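Long-range contact in calmodulin, putative (Toxoplasma gondii, PDB 6TJ6), which binds calcium at an N-terminal EF-hand site and is probably a calmodulin-like light chain that works in complex with other proteins: residues 21-35 with 47-60. Numbering follows the deposited sequence.
Sequences GEISGRDLVLAIRSC and LPMSMAWPDFEAWM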
loop_
_atom_site.group_PDB
_atom_site.type_symbol
_atom_site.label_atom_id
_atom_site.label_comp_id
_atom_site.label_asym_id
_atom_site.label_seq_id
_atom_site.Cartn_x
_atom_site.Cartn_y
_atom_site.Cartn_z
ATOM N N GLY A 21 4.260 -5.733 -10.007
ATOM C CA GLY A 21 3.365 -5.076 -10.937
ATOM C C GLY A 21 2.441 -6.012 -11.676
ATOM O O GLY A 21 1.865 -5.624 -12.694
ATOM N N GLU A 22 2.289 -7.243 -11.192
ATOM C CA GLU A 22 1.470 -8.258 -11.835
ATOM C C GLU A 22 0.601 -8.940 -10.793
ATOM O O GLU A 22 1.069 -9.256 -9.695
ATOM C CB GLU A 22 2.334 -9.314 -12.544
ATOM C CG GLU A 22 3.371 -8.744 -13.492
ATOM C CD GLU A 22 2.924 -8.770 -14.937
ATOM O OE1 GLU A 22 3.789 -8.626 -15.827
ATOM O OE2 GLU A 22 1.712 -8.942 -15.182
ATOM N N ILE A 23 -0.662 -9.162 -11.136
ATOM C CA ILE A 23 -1.556 -9.990 -10.339
ATOM C C ILE A 23 -1.877 -11.240 -11.146
ATOM O O ILE A 23 -2.183 -11.160 -12.341
ATOM C CB ILE A 23 -2.839 -9.240 -9.936
ATOM C CG1 ILE A 23 -2.500 -8.003 -9.107
ATOM C CG2 ILE A 23 -3.711 -10.131 -9.103
ATOM C CD1 ILE A 23 -3.693 -7.427 -8.372
ATOM N N SER A 24 -1.804 -12.397 -10.490
ATOM C CA SER A 24 -1.835 -13.666 -11.199
ATOM C C SER A 24 -2.543 -14.715 -10.356
ATOM O O SER A 24 -2.472 -14.697 -9.125
ATOM C CB SER A 24 -0.414 -14.132 -11.540
ATOM O OG SER A 24 -0.419 -15.393 -12.180
ATOM N N GLY A 25 -3.228 -15.631 -11.042
ATOM C CA GLY A 25 -3.822 -16.778 -10.375
ATOM C C GLY A 25 -4.945 -16.384 -9.435
ATOM O O GLY A 25 -5.736 -15.475 -9.711
ATOM N N ARG A 26 -5.004 -17.086 -8.299
ATOM C CA ARG A 26 -6.064 -16.857 -7.323
ATOM C C ARG A 26 -6.150 -15.387 -6.938
ATOM O O ARG A 26 -7.244 -14.807 -6.918
ATOM C CB ARG A 26 -5.826 -17.721 -6.083
ATOM C CG ARG A 26 -7.076 -18.045 -5.277
ATOM N N ASP A 27 -4.999 -14.763 -6.663
ATOM C CA ASP A 27 -4.976 -13.347 -6.309
ATOM C C ASP A 27 -5.802 -12.515 -7.284
ATOM O O ASP A 27 -6.598 -11.669 -6.860
ATOM C CB ASP A 27 -3.534 -12.836 -6.251
ATOM C CG ASP A 27 -2.728 -13.489 -5.141
ATOM O OD1 ASP A 27 -1.704 -14.135 -5.447
ATOM O OD2 ASP A 27 -3.127 -13.367 -3.963
ATOM N N LEU A 28 -5.658 -12.772 -8.591
ATOM C CA LEU A 28 -6.458 -12.062 -9.585
ATOM C C LEU A 28 -7.929 -12.089 -9.208
ATOM O O LEU A 28 -8.526 -11.044 -8.911
ATOM C CB LEU A 28 -6.226 -12.661 -10.975
ATOM C CG LEU A 28 -6.862 -11.960 -12.182
ATOM C CD1 LEU A 28 -6.826 -10.441 -12.043
ATOM C CD2 LEU A 28 -6.170 -12.383 -13.468
ATOM N N VAL A 29 -8.512 -13.289 -9.133
ATOM C CA VAL A 29 -9.917 -13.401 -8.750
ATOM C C VAL A 29 -10.156 -12.685 -7.430
ATOM O O VAL A 29 -11.091 -11.883 -7.299
ATOM C CB VAL A 29 -10.345 -14.879 -8.683
ATOM C CG1 VAL A 29 -11.751 -14.996 -8.124
ATOM C CG2 VAL A 29 -10.262 -15.511 -10.061
ATOM N N LEU A 30 -9.269 -12.907 -6.457
ATOM C CA LEU A 30 -9.410 -12.250 -5.162
ATOM C C LEU A 30 -9.482 -10.739 -5.328
ATOM O O LEU A 30 -10.429 -10.099 -4.851
ATOM C CB LEU A 30 -8.255 -12.652 -4.241
ATOM C CG LEU A 30 -8.535 -13.841 -3.315
ATOM C CD1 LEU A 30 -9.319 -14.943 -4.021
ATOM C CD2 LEU A 30 -7.234 -14.392 -2.755
ATOM N N ALA A 31 -8.521 -10.161 -6.057
ATOM C CA ALA A 31 -8.560 -8.725 -6.313
ATOM C C ALA A 31 -9.930 -8.316 -6.829
ATOM O O ALA A 31 -10.582 -7.428 -6.261
ATOM C CB ALA A 31 -7.466 -8.333 -7.308
ATOM N N ILE A 32 -10.419 -9.017 -7.855
ATOM C CA ILE A 32 -11.725 -8.688 -8.412
ATOM C C ILE A 32 -12.787 -8.770 -7.326
ATOM O O ILE A 32 -13.527 -7.806 -7.078
ATOM C CB ILE A 32 -12.047 -9.607 -9.603
ATOM C CG1 ILE A 32 -11.024 -9.385 -10.719
ATOM C CG2 ILE A 32 -13.453 -9.351 -10.111
ATOM C CD1 ILE A 32 -11.121 -10.379 -11.861
ATOM N N ARG A 33 -12.832 -9.898 -6.610
ATOM C CA ARG A 33 -13.859 -10.057 -5.590
ATOM C C ARG A 33 -13.698 -9.036 -4.477
ATOM O O ARG A 33 -14.690 -8.652 -3.845
ATOM C CB ARG A 33 -13.831 -11.479 -5.023
ATOM C CG ARG A 33 -14.216 -12.547 -6.032
ATOM C CD ARG A 33 -14.622 -13.850 -5.353
ATOM N NE ARG A 33 -15.160 -14.813 -6.310
ATOM C CZ ARG A 33 -14.656 -16.024 -6.524
ATOM N NH1 ARG A 33 -13.602 -16.441 -5.835
ATOM N NH2 ARG A 33 -15.214 -16.821 -7.424
ATOM N N SER A 34 -12.474 -8.555 -4.244
ATOM C CA SER A 34 -12.281 -7.580 -3.179
ATOM C C SER A 34 -12.985 -6.264 -3.474
ATOM O O SER A 34 -13.263 -5.502 -2.541
ATOM C CB SER A 34 -10.790 -7.335 -2.938
ATOM O OG SER A 34 -10.233 -6.499 -3.939
ATOM N N CYS A 35 -13.295 -5.986 -4.739
ATOM C CA CYS A 35 -14.032 -4.782 -5.094
ATOM C C CYS A 35 -15.537 -5.013 -5.147
ATOM O O CYS A 35 -16.271 -4.140 -5.622
ATOM C CB CYS A 35 -13.530 -4.238 -6.433
ATOM S SG CYS A 35 -11.771 -3.806 -6.426
ATOM N N LEU A 47 -10.300 -15.271 -17.961
ATOM C CA LEU A 47 -9.253 -14.414 -17.423
ATOM C C LEU A 47 -7.889 -14.856 -17.947
ATOM O O LEU A 47 -7.642 -16.058 -18.105
ATOM C CB LEU A 47 -9.260 -14.447 -15.893
ATOM C CG LEU A 47 -10.413 -13.736 -15.180
ATOM C CD1 LEU A 47 -10.312 -13.941 -13.676
ATOM C CD2 LEU A 47 -10.424 -12.254 -15.523
ATOM N N PRO A 48 -6.983 -13.918 -18.233
ATOM C CA PRO A 48 -5.656 -14.300 -18.733
ATOM C C PRO A 48 -4.776 -14.886 -17.643
ATOM O O PRO A 48 -5.182 -14.949 -16.478
ATOM C CB PRO A 48 -5.090 -12.976 -19.260
ATOM C CG PRO A 48 -5.770 -11.932 -18.440
ATOM C CD PRO A 48 -7.158 -12.456 -18.176
ATOM N N MET A 49 -3.564 -15.313 -18.011
ATOM C CA MET A 49 -2.648 -15.879 -17.026
ATOM C C MET A 49 -2.324 -14.865 -15.934
ATOM O O MET A 49 -2.350 -15.189 -14.741
ATOM C CB MET A 49 -1.368 -16.364 -17.708
ATOM C CG MET A 49 -1.522 -17.667 -18.477
ATOM S SD MET A 49 -0.079 -18.729 -18.266
ATOM C CE MET A 49 -0.453 -20.062 -19.401
ATOM N N SER A 50 -2.031 -13.626 -16.324
ATOM C CA SER A 50 -1.723 -12.573 -15.369
ATOM C C SER A 50 -2.119 -11.229 -15.966
ATOM O O SER A 50 -2.349 -11.100 -17.172
ATOM C CB SER A 50 -0.240 -12.586 -14.982
ATOM O OG SER A 50 0.586 -12.311 -16.099
ATOM N N MET A 51 -2.198 -10.222 -15.097
ATOM C CA MET A 51 -2.577 -8.871 -15.491
ATOM C C MET A 51 -1.618 -7.867 -14.872
ATOM O O MET A 51 -1.364 -7.909 -13.663
ATOM C CB MET A 51 -4.007 -8.535 -15.052
ATOM C CG MET A 51 -5.117 -9.172 -15.865
ATOM S SD MET A 51 -6.697 -8.411 -15.435
ATOM C CE MET A 51 -7.858 -9.535 -16.199
ATOM N N ALA A 52 -1.093 -6.967 -15.698
ATOM C CA ALA A 52 -0.490 -5.746 -15.195
ATOM C C ALA A 52 -1.590 -4.716 -14.941
ATOM O O ALA A 52 -2.769 -4.951 -15.223
ATOM C CB ALA A 52 0.559 -5.226 -16.178
ATOM N N TRP A 53 -1.212 -3.557 -14.400
ATOM C CA TRP A 53 -2.209 -2.544 -14.045
ATOM C C TRP A 53 -3.098 -2.108 -15.205
ATOM O O TRP A 53 -4.317 -1.997 -15.001
ATOM C CB TRP A 53 -1.533 -1.315 -13.423
ATOM C CG TRP A 53 -2.458 -0.128 -13.384
ATOM C CD1 TRP A 53 -2.332 1.042 -14.080
ATOM C CD2 TRP A 53 -3.676 -0.017 -12.636
ATOM N NE1 TRP A 53 -3.385 1.879 -13.794
ATOM C CE2 TRP A 53 -4.225 1.253 -12.911
ATOM C CE3 TRP A 53 -4.352 -0.867 -11.751
ATOM C CZ2 TRP A 53 -5.415 1.694 -12.332
ATOM C CZ3 TRP A 53 -5.535 -0.429 -11.182
ATOM C CH2 TRP A 53 -6.056 0.840 -11.474
ATOM N N PRO A 54 -2.582 -1.813 -16.406
ATOM C CA PRO A 54 -3.502 -1.444 -17.498
ATOM C C PRO A 54 -4.561 -2.501 -17.764
ATOM O O PRO A 54 -5.749 -2.169 -17.901
ATOM C CB PRO A 54 -2.560 -1.259 -18.695
ATOM C CG PRO A 54 -1.256 -0.876 -18.082
ATOM C CD PRO A 54 -1.172 -1.691 -16.824
ATOM N N ASP A 55 -4.157 -3.775 -17.806
ATOM C CA ASP A 55 -5.107 -4.864 -18.016
ATOM C C ASP A 55 -6.177 -4.884 -16.932
ATOM O O ASP A 55 -7.372 -4.991 -17.228
ATOM C CB ASP A 55 -4.370 -6.206 -18.051
ATOM C CG ASP A 55 -3.156 -6.182 -18.952
ATOM O OD1 ASP A 55 -3.260 -5.658 -20.079
ATOM O OD2 ASP A 55 -2.093 -6.685 -18.527
ATOM N N PHE A 56 -5.760 -4.789 -15.665
ATOM C CA PHE A 56 -6.708 -4.892 -14.559
ATOM C C PHE A 56 -7.662 -3.705 -14.534
ATOM O O PHE A 56 -8.869 -3.876 -14.320
ATOM C CB PHE A 56 -5.953 -5.005 -13.234
ATOM C CG PHE A 56 -6.843 -5.193 -12.034
ATOM C CD1 PHE A 56 -7.489 -6.404 -11.816
ATOM C CD2 PHE A 56 -7.010 -4.169 -11.111
ATOM C CE1 PHE A 56 -8.301 -6.591 -10.710
ATOM C CE2 PHE A 56 -7.820 -4.347 -10.001
ATOM C CZ PHE A 56 -8.469 -5.563 -9.799
ATOM N N GLU A 57 -7.140 -2.496 -14.756
ATOM C CA GLU A 57 -8.002 -1.322 -14.753
ATOM C C GLU A 57 -8.996 -1.376 -15.906
ATOM O O GLU A 57 -10.165 -1.022 -15.735
ATOM C CB GLU A 57 -7.160 -0.035 -14.788
ATOM C CG GLU A 57 -6.806 0.523 -16.164
ATOM C CD GLU A 57 -7.908 1.397 -16.744
ATOM O OE1 GLU A 57 -8.677 1.991 -15.960
ATOM O OE2 GLU A 57 -8.014 1.478 -17.984
ATOM N N ALA A 58 -8.568 -1.873 -17.074
ATOM C CA ALA A 58 -9.494 -1.995 -18.196
ATOM C C ALA A 58 -10.563 -3.048 -17.922
ATOM O O ALA A 58 -11.756 -2.809 -18.163
ATOM C CB ALA A 58 -8.727 -2.324 -19.476
ATOM N N TRP A 59 -10.159 -4.215 -17.413
ATOM C CA TRP A 59 -11.125 -5.260 -17.093
ATOM C C TRP A 59 -12.161 -4.756 -16.097
ATOM O O TRP A 59 -13.371 -4.921 -16.303
ATOM C CB TRP A 59 -10.407 -6.494 -16.535
ATOM C CG TRP A 59 -11.263 -7.730 -16.521
ATOM C CD1 TRP A 59 -11.260 -8.734 -17.442
ATOM C CD2 TRP A 59 -12.248 -8.088 -15.538
ATOM N NE1 TRP A 59 -12.180 -9.699 -17.095
ATOM C CE2 TRP A 59 -12.799 -9.325 -15.931
ATOM C CE3 TRP A 59 -12.715 -7.486 -14.366
ATOM C CZ2 TRP A 59 -13.795 -9.969 -15.194
ATOM C CZ3 TRP A 59 -13.705 -8.125 -13.636
ATOM C CH2 TRP A 59 -14.233 -9.354 -14.053
ATOM N N MET A 60 -11.702 -4.120 -15.014
ATOM C CA MET A 60 -12.623 -3.663 -13.978
ATOM C C MET A 60 -13.495 -2.516 -14.470
ATOM O O MET A 60 -14.674 -2.435 -14.106
ATOM C CB MET A 60 -11.844 -3.250 -12.728
ATOM C CG MET A 60 -11.163 -4.408 -12.007
ATOM S SD MET A 60 -12.328 -5.550 -11.236
ATOM C CE MET A 60 -13.113 -4.477 -10.034
HETATM O O HOH W 1 1.298 -3.164 -13.500
#
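Ile32 lays its CD1 over one face of the Trp59 ring, a CH-pi contact 4.0 Å from the centroid of the six-membered ring. Its CG2 meets Trp59 CZ3 at 3.7 Å. With CG1 anti to its own carbonyl carbon (chi1 -63°), Ile32 also turns CG1 to the edge of the Phe56 ring, near the ring plane, 3.9 Å from CE1. Ala31 CB and Leu28 CD1 approach the same ring obliquely. Leu28 crosses Met51 at about a right angle, CD1 against SD, while Leu47 CD1 lies against Val29 CG2. Beyond Ile32, the bent chain of Met60 brings CE to within 3.6 Å of Cys35 CB.

The two short strands join antiparallel. Ile23 and Met51 form a hydrogen-bonded pair: Ile23 N to Met51 O at 2.9 Å, nearly straight at 170°, and Met51 N to Ile23 O at 2.9 Å. Ser24 OG adds a longer bond to Met49 O. A water accepts from Trp53 N and donates to Gly21 O, linking the calcium loop to the start of helix 53-64. Ile23 also packs on Phe12 of helix 7-15. Glu22 belongs to a calcium site seen in this protein, but no metal is bound to this chain in the model, and its OE1 makes a salt bridge to another protein chain. Short antiparallel strands joining two loops, with the helices that follow them packing into a shared apolar core, are characteristic of an EF-hand pair.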